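Putative glutathionylspermidine synthase (Methylobacillus flagellatus, PDB 3N6X) probably acts as an ATP-dependent ligase of the circularly permuted ATP-grasp family, putatively joining glutathione to spermidine, though its substrates remain to be established. Local coordinates at residues I92-A97 against L160-R165; N99-D104 against P328-F333. All blocks are in the same frame, centred on the assembly; numbering follows the deposited sequence.

Contact 1: residues I92-A97 against L160-R165. With SO4 (sulfate ion), chain B.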
loop_
_atom_site.group_PDB
_atom_site.type_symbol
_atom_site.label_atom_id
_atom_site.label_comp_id
_atom_site.label_asym_id
_atom_site.label_seq_id
_atom_site.Cartn_x
_atom_site.Cartn_y
_atom_site.Cartn_z
ATOM N N ILE A 92 -11.501 -1.283 5.997
ATOM C CA ILE A 92 -12.310 -2.466 5.644
ATOM C C ILE A 92 -13.526 -2.047 4.804
ATOM O O ILE A 92 -13.854 -2.710 3.812
ATOM C CB ILE A 92 -12.722 -3.273 6.919
ATOM C CG1 ILE A 92 -11.511 -4.022 7.505
ATOM C CG2 ILE A 92 -13.900 -4.250 6.628
ATOM C CD1 ILE A 92 -11.689 -4.508 8.968
ATOM N N GLN A 93 -14.185 -0.934 5.198
ATOM C CA GLN A 93 -15.359 -0.413 4.489
ATOM C C GLN A 93 -15.000 -0.078 3.048
ATOM O O GLN A 93 -15.717 -0.476 2.129
ATOM C CB GLN A 93 -15.915 0.835 5.210
ATOM C CG GLN A 93 -17.103 1.462 4.482
ATOM C CD GLN A 93 -17.374 2.861 4.926
ATOM O OE1 GLN A 93 -16.551 3.766 4.764
ATOM N NE2 GLN A 93 -18.552 3.079 5.449
ATOM N N ARG A 94 -13.857 0.630 2.857
ATOM C CA ARG A 94 -13.367 1.062 1.559
ATOM C C ARG A 94 -13.024 -0.127 0.674
ATOM O O ARG A 94 -13.439 -0.170 -0.483
ATOM C CB ARG A 94 -12.147 1.978 1.737
ATOM C CG ARG A 94 -11.727 2.673 0.455
ATOM C CD ARG A 94 -10.548 3.602 0.672
ATOM N NE ARG A 94 -10.127 4.230 -0.584
ATOM C CZ ARG A 94 -10.479 5.456 -0.964
ATOM N NH1 ARG A 94 -11.257 6.203 -0.187
ATOM N NH2 ARG A 94 -10.051 5.947 -2.118
ATOM N N VAL A 95 -12.301 -1.110 1.225
ATOM C CA VAL A 95 -11.896 -2.307 0.491
ATOM C C VAL A 95 -13.091 -3.196 0.142
ATOM O O VAL A 95 -13.142 -3.715 -0.975
ATOM C CB VAL A 95 -10.735 -3.049 1.209
ATOM C CG1 VAL A 95 -10.475 -4.432 0.598
ATOM C CG2 VAL A 95 -9.471 -2.202 1.173
ATOM N N LYS A 96 -14.117 -3.270 1.028
ATOM C CA LYS A 96 -15.336 -4.032 0.685
ATOM C C LYS A 96 -16.023 -3.425 -0.524
ATOM O O LYS A 96 -16.386 -4.150 -1.440
ATOM C CB LYS A 96 -16.312 -4.127 1.868
ATOM C CG LYS A 96 -15.889 -5.150 2.920
ATOM C CD LYS A 96 -16.773 -5.059 4.170
ATOM C CE LYS A 96 -16.629 -6.269 5.066
ATOM N NZ LYS A 96 -17.400 -6.109 6.330
ATOM N N ALA A 97 -16.143 -2.096 -0.562
ATOM C CA ALA A 97 -16.783 -1.378 -1.678
ATOM C C ALA A 97 -15.964 -1.523 -2.974
ATOM O O ALA A 97 -16.541 -1.705 -4.037
ATOM C CB ALA A 97 -16.958 0.090 -1.326
ATOM N N LEU A 160 -4.893 8.709 0.416
ATOM C CA LEU A 160 -4.217 9.325 -0.733
ATOM C C LEU A 160 -4.373 8.489 -1.999
ATOM O O LEU A 160 -4.425 9.043 -3.097
ATOM C CB LEU A 160 -2.710 9.495 -0.449
ATOM C CG LEU A 160 -2.256 10.743 0.294
ATOM C CD1 LEU A 160 -0.777 10.927 0.130
ATOM C CD2 LEU A 160 -2.948 11.975 -0.215
ATOM N N GLU A 161 -4.353 7.154 -1.854
ATOM C CA GLU A 161 -4.315 6.233 -2.987
ATOM C C GLU A 161 -4.667 4.823 -2.542
ATOM O O GLU A 161 -4.387 4.452 -1.404
ATOM C CB GLU A 161 -2.878 6.232 -3.573
ATOM C CG GLU A 161 -2.741 5.635 -4.961
ATOM C CD GLU A 161 -1.348 5.749 -5.551
ATOM O OE1 GLU A 161 -0.383 5.947 -4.777
ATOM O OE2 GLU A 161 -1.222 5.643 -6.794
ATOM N N ASP A 162 -5.208 4.010 -3.469
ATOM C CA ASP A 162 -5.490 2.591 -3.233
ATOM C C ASP A 162 -4.452 1.751 -4.014
ATOM O O ASP A 162 -3.999 2.185 -5.067
ATOM C CB ASP A 162 -6.931 2.247 -3.677
ATOM C CG ASP A 162 -8.012 3.047 -2.948
ATOM O OD1 ASP A 162 -8.166 2.859 -1.719
ATOM O OD2 ASP A 162 -8.724 3.838 -3.617
ATOM N N ASN A 163 -4.031 0.589 -3.470
ATOM C CA ASN A 163 -3.042 -0.297 -4.136
ATOM C C ASN A 163 -3.589 -1.707 -4.192
ATOM O O ASN A 163 -3.550 -2.418 -3.188
ATOM C CB ASN A 163 -1.691 -0.272 -3.404
ATOM C CG ASN A 163 -1.112 1.103 -3.251
ATOM O OD1 ASN A 163 -0.483 1.645 -4.167
ATOM N ND2 ASN A 163 -1.329 1.706 -2.089
ATOM N N LEU A 164 -4.128 -2.107 -5.362
ATOM C CA LEU A 164 -4.853 -3.365 -5.519
ATOM C C LEU A 164 -4.241 -4.331 -6.537
ATOM O O LEU A 164 -4.858 -5.358 -6.845
ATOM C CB LEU A 164 -6.330 -3.062 -5.926
ATOM C CG LEU A 164 -7.062 -1.928 -5.189
ATOM C CD1 LEU A 164 -8.345 -1.580 -5.899
ATOM C CD2 LEU A 164 -7.367 -2.305 -3.767
ATOM N N ARG A 165 -3.090 -3.984 -7.116
ATOM C CA ARG A 165 -2.469 -4.807 -8.161
ATOM C C ARG A 165 -1.551 -5.888 -7.558
ATOM O O ARG A 165 -1.950 -7.062 -7.495
ATOM C CB ARG A 165 -1.749 -3.915 -9.202
ATOM C CG ARG A 165 -2.749 -3.081 -10.015
ATOM C CD ARG A 165 -2.121 -1.912 -10.727
ATOM N NE ARG A 165 -3.114 -0.879 -11.004
ATOM C CZ ARG A 165 -3.033 -0.007 -12.001
ATOM N NH1 ARG A 165 -2.005 -0.040 -12.838
ATOM N NH2 ARG A 165 -3.987 0.895 -12.179
HETATM S S SO4 B . 0.225 -1.922 -6.405
HETATM O O1 SO4 B . 0.691 -1.471 -5.109
HETATM O O2 SO4 B . -1.194 -2.202 -6.348
HETATM O O3 SO4 B . 0.497 -0.888 -7.380
HETATM O O4 SO4 B . 0.944 -3.102 -6.795
#
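Arg94, midway along helix 81-105, and Asp162, near the end of strand 157-163, face each other across a wide backbone gap: their CA atoms stand 9.3 Å apart, and both CB atoms point into it. The link is therefore made by side chains reaching from opposite directions. Arg94 has CG anti to the backbone N (chi1 -170°) and an extended chain to NE, which carries the guanidinium edge to the carboxylate. The grip is side-on and bidentate. Arg94 NE donates to the syn lone pair of Asp162 OD1 at 2.6 Å, with an N-H...O angle of 158°, while Arg94 NH2 reaches Asp162 OD2 at 2.9 Å. The two planes lie 28° apart, and two bonds resist rotation of either group. Both residues are buried, and Arg94 NH1 is held by Asn343 OD1. A leucine here would probably leave the buried Asp162 carboxylate without its countercharge and Asn343 OD1 without this donor. Just past the strand, the backbone N of Arg165 binds a sulfate oxygen, O2, at 2.7 Å, and Thr166 N binds the same ion. The arrangement is a buried bidentate arginine-carboxylate salt bridge pinning a helix to the mixed sheet containing strand 157-163 in an ATP-grasp-type fold.

Contact 2: residues N99-D104 against P328-F333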
loop_
_atom_site.group_PDB
_atom_site.type_symbol
_atom_site.label_atom_id
_atom_site.label_comp_id
_atom_site.label_asym_id
_atom_site.label_seq_id
_atom_site.Cartn_x
_atom_site.Cartn_y
_atom_site.Cartn_z
ATOM N N ASN A 99 -14.008 -4.149 -3.773
ATOM C CA ASN A 99 -14.235 -5.535 -4.220
ATOM C C ASN A 99 -15.623 -5.722 -4.807
ATOM O O ASN A 99 -15.779 -6.461 -5.768
ATOM C CB ASN A 99 -13.985 -6.540 -3.078
ATOM C CG ASN A 99 -12.544 -7.000 -3.013
ATOM O OD1 ASN A 99 -11.934 -7.365 -4.028
ATOM N ND2 ASN A 99 -11.947 -6.934 -1.833
HETATM N N MSE A 100 -16.634 -5.057 -4.236
HETATM C CA MSE A 100 -17.992 -5.119 -4.769
HETATM C C MSE A 100 -18.094 -4.353 -6.102
HETATM O O MSE A 100 -18.787 -4.800 -7.016
HETATM C CB MSE A 100 -18.990 -4.598 -3.749
HETATM C CG MSE A 100 -19.109 -5.509 -2.547
HETATM SE SE MSE A 100 -20.284 -4.803 -1.213
HETATM C CE MSE A 100 -21.949 -5.326 -2.068
ATOM N N PHE A 101 -17.330 -3.253 -6.233
ATOM C CA PHE A 101 -17.236 -2.491 -7.480
ATOM C C PHE A 101 -16.651 -3.367 -8.587
ATOM O O PHE A 101 -17.211 -3.419 -9.681
ATOM C CB PHE A 101 -16.375 -1.225 -7.292
ATOM C CG PHE A 101 -15.982 -0.572 -8.596
ATOM C CD1 PHE A 101 -16.929 0.095 -9.373
ATOM C CD2 PHE A 101 -14.678 -0.651 -9.066
ATOM C CE1 PHE A 101 -16.577 0.666 -10.600
ATOM C CE2 PHE A 101 -14.323 -0.092 -10.301
ATOM C CZ PHE A 101 -15.273 0.577 -11.056
ATOM N N LEU A 102 -15.547 -4.099 -8.277
ATOM C CA LEU A 102 -14.867 -4.997 -9.226
ATOM C C LEU A 102 -15.759 -6.156 -9.679
ATOM O O LEU A 102 -15.809 -6.451 -10.863
ATOM C CB LEU A 102 -13.519 -5.489 -8.667
ATOM C CG LEU A 102 -12.413 -4.424 -8.676
ATOM C CD1 LEU A 102 -11.274 -4.794 -7.721
ATOM C CD2 LEU A 102 -11.880 -4.176 -10.110
ATOM N N HIS A 103 -16.530 -6.744 -8.764
ATOM C CA HIS A 103 -17.511 -7.752 -9.139
ATOM C C HIS A 103 -18.582 -7.116 -10.055
ATOM O O HIS A 103 -18.980 -7.717 -11.051
ATOM C CB HIS A 103 -18.169 -8.372 -7.892
ATOM C CG HIS A 103 -19.262 -9.326 -8.228
ATOM N ND1 HIS A 103 -18.994 -10.650 -8.536
ATOM C CD2 HIS A 103 -20.586 -9.097 -8.401
ATOM C CE1 HIS A 103 -20.162 -11.193 -8.849
ATOM N NE2 HIS A 103 -21.152 -10.301 -8.779
ATOM N N ASP A 104 -19.029 -5.902 -9.722
ATOM C CA ASP A 104 -20.056 -5.218 -10.508
ATOM C C ASP A 104 -19.601 -4.873 -11.951
ATOM O O ASP A 104 -20.327 -5.206 -12.891
ATOM C CB ASP A 104 -20.566 -3.975 -9.769
ATOM C CG ASP A 104 -21.839 -3.369 -10.328
ATOM O OD1 ASP A 104 -22.662 -4.121 -10.875
ATOM O OD2 ASP A 104 -22.052 -2.170 -10.131
ATOM N N PRO A 328 -15.788 7.142 -2.869
ATOM C CA PRO A 328 -16.842 7.496 -1.898
ATOM C C PRO A 328 -18.253 7.128 -2.380
ATOM O O PRO A 328 -19.069 6.668 -1.578
ATOM C CB PRO A 328 -16.670 9.012 -1.719
ATOM C CG PRO A 328 -15.277 9.280 -2.079
ATOM C CD PRO A 328 -14.934 8.313 -3.173
ATOM N N GLU A 329 -18.517 7.264 -3.705
ATOM C CA GLU A 329 -19.812 6.902 -4.300
ATOM C C GLU A 329 -20.024 5.388 -4.329
ATOM O O GLU A 329 -21.172 4.939 -4.241
ATOM C CB GLU A 329 -19.972 7.499 -5.714
ATOM C CG GLU A 329 -20.280 8.990 -5.746
ATOM C CD GLU A 329 -21.379 9.471 -4.816
ATOM O OE1 GLU A 329 -22.427 8.794 -4.721
ATOM O OE2 GLU A 329 -21.184 10.524 -4.172
HETATM N N MSE A 330 -18.916 4.586 -4.457
HETATM C CA MSE A 330 -19.017 3.114 -4.386
HETATM C C MSE A 330 -19.486 2.701 -2.990
HETATM O O MSE A 330 -20.293 1.795 -2.863
HETATM C CB MSE A 330 -17.671 2.456 -4.658
HETATM C CG MSE A 330 -17.129 2.676 -6.057
HETATM SE SE MSE A 330 -15.278 1.980 -6.116
HETATM C CE MSE A 330 -14.747 2.797 -7.740
ATOM N N ILE A 331 -18.925 3.331 -1.937
ATOM C CA ILE A 331 -19.301 3.030 -0.549
ATOM C C ILE A 331 -20.817 3.283 -0.340
ATOM O O ILE A 331 -21.521 2.387 0.103
ATOM C CB ILE A 331 -18.406 3.790 0.483
ATOM C CG1 ILE A 331 -16.937 3.305 0.416
ATOM C CG2 ILE A 331 -18.970 3.658 1.915
ATOM C CD1 ILE A 331 -15.894 4.347 0.887
ATOM N N ARG A 332 -21.318 4.447 -0.779
ATOM C CA ARG A 332 -22.753 4.788 -0.708
ATOM C C ARG A 332 -23.597 3.825 -1.526
ATOM O O ARG A 332 -24.582 3.315 -1.016
ATOM C CB ARG A 332 -22.995 6.236 -1.175
ATOM C CG ARG A 332 -22.241 7.258 -0.358
ATOM C CD ARG A 332 -22.554 8.667 -0.768
ATOM N NE ARG A 332 -22.062 9.610 0.230
ATOM C CZ ARG A 332 -21.006 10.394 0.063
ATOM N NH1 ARG A 332 -20.372 10.427 -1.103
ATOM N NH2 ARG A 332 -20.601 11.183 1.043
ATOM N N PHE A 333 -23.181 3.523 -2.779
ATOM C CA PHE A 333 -23.944 2.637 -3.668
ATOM C C PHE A 333 -23.984 1.164 -3.191
ATOM O O PHE A 333 -25.060 0.581 -3.117
ATOM C CB PHE A 333 -23.430 2.743 -5.125
ATOM C CG PHE A 333 -24.235 1.955 -6.144
ATOM C CD1 PHE A 333 -25.446 2.448 -6.635
ATOM C CD2 PHE A 333 -23.776 0.728 -6.622
ATOM C CE1 PHE A 333 -26.186 1.723 -7.581
ATOM C CE2 PHE A 333 -24.516 0.007 -7.565
ATOM C CZ PHE A 333 -25.720 0.510 -8.037
#
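Phe101 and Met330 form a Met-aromatic contact between helix 81-105 and helix 327-335, at the point where the two segments approach most closely (CA to CA 6.6 Å). Met330 is deposited as selenomethionine, so the chalcogen is SE.

The apolar part is decided by where the methyl group lands. Met330 CE lies 3.6 Å from the centroid of the Phe101 ring and only 8° off the ring normal, a CH-pi contact centred over one face. SE is placed differently: it is 34° off that normal, an oblique position toward the root of the ring, and Met330 SE touches Phe101 CB at 3.6 Å. The Met330 chain, extended beyond CG, sets SE near CB and CG of Phe101 while its terminal methyl continues over the ring centre. Ala97 and Leu98 of helix 81-105 and Thr323 also touch Met330, and Ala318 touches Phe101, so both side chains sit in a buried, largely apolar cluster.

Polar groups contribute little across the interface. Within segment 328-333, Arg332 NH1 makes a weak salt-bridge hydrogen bond to Glu329 OE2, and Arg332 NE pairs with Glu338. Asp104 is engaged beyond the two segments: OD2 with Tyr334 OH and Ile111 N, OD1 with Glu110 N. These bonds fix the carboxylate near Phe333, where the two planes are 18° apart and the meeting is no more than a loose, oblique approach of Asp104 OD2 to Phe333 CE2 at 4.2 Å.

Past two N-terminal helices and a short strand, the chain enters helix 81-105, which supplies 92-97 and then 99-104. Contact 1 closes a loop of 62 residues when strand 157-163 returns to 92-97; contact 2 closes a longer one, of 223 residues, when helix 327-335 reaches 99-104. The segments alternate along the sequence, so the two loops cross rather than nest. Helix 81-105 is the shared element, tied to the mixed sheet that contains strand 157-163 by one contact and to helix 327-335 by the other. Their centres are 10 Å apart, and Ile331 joins them directly: its CG1 lies 3.7 Å from Ala97 CB, and its CG2 packs against the Gln93 amide carbon.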